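Local coordinates for fructosyl amine:oxygen oxidoreductase (Neosartorya fumigata, PDB 4WCT), which uses its bound FAD and oxygen to oxidise fructosyl amines, the Amadori products of glycation, probably releasing the free amine, at residues D247-L252 with V416-E421. Residues are numbered along the deposited sequence; the frame is centred on the assembly and turned at random.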
# COMPACT_ATOMS: atom_id res chain seq x y z
N ASP A 247 -15.45 7.21 -12.82
CA ASP A 247 -16.40 6.20 -12.39
C ASP A 247 -15.83 4.80 -12.57
O ASP A 247 -15.72 4.29 -13.67
CB ASP A 247 -17.73 6.34 -13.13
CG ASP A 247 -18.80 5.38 -12.62
OD1 ASP A 247 -18.54 4.59 -11.67
OD2 ASP A 247 -19.89 5.36 -13.24
N PHE A 248 -15.29 4.25 -11.48
CA PHE A 248 -14.69 2.93 -11.51
C PHE A 248 -15.72 1.81 -11.41
O PHE A 248 -15.34 0.62 -11.35
CB PHE A 248 -13.67 2.82 -10.37
CG PHE A 248 -12.32 3.37 -10.71
CD1 PHE A 248 -11.41 2.59 -11.38
CD2 PHE A 248 -11.98 4.66 -10.39
CE1 PHE A 248 -10.16 3.07 -11.70
CE2 PHE A 248 -10.73 5.16 -10.71
CZ PHE A 248 -9.83 4.35 -11.36
N LYS A 249 -17.01 2.15 -11.42
CA LYS A 249 -18.07 1.13 -11.48
C LYS A 249 -17.95 0.18 -10.29
O LYS A 249 -18.06 -1.04 -10.43
CB LYS A 249 -18.00 0.37 -12.80
CG LYS A 249 -18.11 1.28 -14.01
CD LYS A 249 -19.43 2.03 -14.03
CE LYS A 249 -19.64 2.78 -15.33
NZ LYS A 249 -20.67 3.84 -15.23
N LYS A 250 -17.65 0.76 -9.13
CA LYS A 250 -17.52 0.04 -7.86
C LYS A 250 -16.28 -0.84 -7.72
O LYS A 250 -16.13 -1.51 -6.70
CB LYS A 250 -18.78 -0.75 -7.50
CG LYS A 250 -20.01 0.13 -7.47
CD LYS A 250 -21.22 -0.69 -7.03
CE LYS A 250 -22.50 0.12 -7.11
NZ LYS A 250 -23.67 -0.70 -6.64
N GLN A 251 -15.31 -0.69 -8.61
CA GLN A 251 -14.14 -1.52 -8.57
C GLN A 251 -13.16 -1.10 -7.47
O GLN A 251 -12.31 -1.90 -7.07
CB GLN A 251 -13.40 -1.55 -9.91
CG GLN A 251 -14.20 -2.22 -11.03
CD GLN A 251 -13.45 -2.16 -12.33
OE1 GLN A 251 -12.63 -3.03 -12.64
NE2 GLN A 251 -13.60 -1.06 -13.01
N LEU A 252 -13.30 0.10 -6.95
CA LEU A 252 -12.45 0.56 -5.84
C LEU A 252 -13.26 0.79 -4.59
O LEU A 252 -14.26 1.51 -4.60
CB LEU A 252 -11.69 1.83 -6.23
CG LEU A 252 -10.69 1.75 -7.39
CD1 LEU A 252 -10.04 3.13 -7.58
CD2 LEU A 252 -9.61 0.68 -7.18
N VAL A 416 -5.28 -8.25 -13.76
CA VAL A 416 -5.36 -6.85 -13.35
C VAL A 416 -6.20 -6.00 -14.31
O VAL A 416 -6.22 -4.79 -14.24
CB VAL A 416 -3.97 -6.24 -13.10
CG1 VAL A 416 -3.21 -7.00 -12.02
CG2 VAL A 416 -3.16 -6.10 -14.40
N ARG A 417 -6.89 -6.65 -15.26
CA ARG A 417 -7.72 -5.95 -16.22
C ARG A 417 -8.89 -5.16 -15.65
O ARG A 417 -9.39 -5.46 -14.56
CB ARG A 417 -8.30 -6.95 -17.23
CG ARG A 417 -9.41 -7.83 -16.68
CD ARG A 417 -9.84 -8.78 -17.79
NE ARG A 417 -10.67 -9.88 -17.31
CZ ARG A 417 -11.96 -9.81 -17.08
NH1 ARG A 417 -12.62 -10.96 -16.86
NH2 ARG A 417 -12.62 -8.65 -17.22
N TRP A 418 -9.39 -4.21 -16.44
CA TRP A 418 -10.68 -3.58 -16.19
C TRP A 418 -11.81 -4.61 -16.11
O TRP A 418 -11.91 -5.49 -16.99
CB TRP A 418 -10.95 -2.56 -17.28
CG TRP A 418 -12.15 -1.73 -17.11
CD1 TRP A 418 -13.36 -1.87 -17.75
CD2 TRP A 418 -12.25 -0.51 -16.35
NE1 TRP A 418 -14.22 -0.92 -17.32
CE2 TRP A 418 -13.56 -0.03 -16.51
CE3 TRP A 418 -11.35 0.23 -15.56
CZ2 TRP A 418 -14.03 1.12 -15.86
CZ3 TRP A 418 -11.80 1.41 -14.98
CH2 TRP A 418 -13.14 1.81 -15.08
N ARG A 419 -12.55 -4.62 -15.00
CA ARG A 419 -13.42 -5.76 -14.66
C ARG A 419 -14.64 -5.32 -13.84
O ARG A 419 -14.90 -5.84 -12.75
CB ARG A 419 -12.63 -6.89 -13.98
CG ARG A 419 -11.83 -6.52 -12.73
CD ARG A 419 -10.80 -7.59 -12.40
NE ARG A 419 -10.19 -7.42 -11.08
CZ ARG A 419 -9.13 -6.66 -10.83
NH1 ARG A 419 -8.53 -5.98 -11.78
NH2 ARG A 419 -8.67 -6.59 -9.60
N PRO A 420 -15.39 -4.33 -14.34
CA PRO A 420 -16.58 -3.82 -13.63
C PRO A 420 -17.61 -4.91 -13.33
O PRO A 420 -18.30 -4.84 -12.30
CB PRO A 420 -17.14 -2.77 -14.58
CG PRO A 420 -16.67 -3.21 -15.94
CD PRO A 420 -15.29 -3.79 -15.71
N GLU A 421 -17.63 -5.97 -14.13
CA GLU A 421 -18.56 -7.07 -13.87
C GLU A 421 -18.36 -7.71 -12.51
O GLU A 421 -19.31 -8.23 -11.90
CB GLU A 421 -18.52 -8.12 -14.99
CG GLU A 421 -17.28 -8.98 -15.10
CD GLU A 421 -16.10 -8.29 -15.79
OE1 GLU A 421 -16.19 -7.11 -16.18
OE2 GLU A 421 -15.03 -8.94 -15.89
O HOH W 1 -19.89 -2.66 -11.61
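Gln251, last residue of the type I' turn from Phe248, lies against Trp418, Arg419 and Pro420. Its CB points toward their loop. With CG anti to the carbonyl carbon (chi1 -66°) and the chain extended beyond it (chi2 177°), the amide is carried across to Arg419. CG passes 3.9 Å from Pro420 CA on the way. CD lies 3.5 Å from Pro420 N, which, having no hydrogen, leaves OE1 to Arg419 N (2.8 Å), a donor above the carbonyl plane. NE2 turns back to Phe248 O (2.9 Å), which takes the turn bond from Gln251 N on its opposite face. Glutamine suits this buried place because one amide accepts from one loop and donates to the other. NE2 also stands over the centre of the Trp418 six-membered ring, 3.6 Å from each carbon; with the planes 87° apart, its second N-H probably faces the pi cloud. The broad indole also touches Phe248 obliquely, CZ3 to CD1 at 3.8 Å. Lys249 packs its CB on Pro420 CB while its amine leads away to Asp247, and a water donates to both Lys249 O and Pro420 O. Arg419 runs inward to a salt bridge with Asp365. Thus the loop before strand 253-263 joins the one after helix 410-413, with Phe248 and Gln251 resting on strand 369-372, edge of the mixed sheet whose strand 28-31 and GxGxxG-like turn probably make it the Rossmann-type FAD-binding sheet.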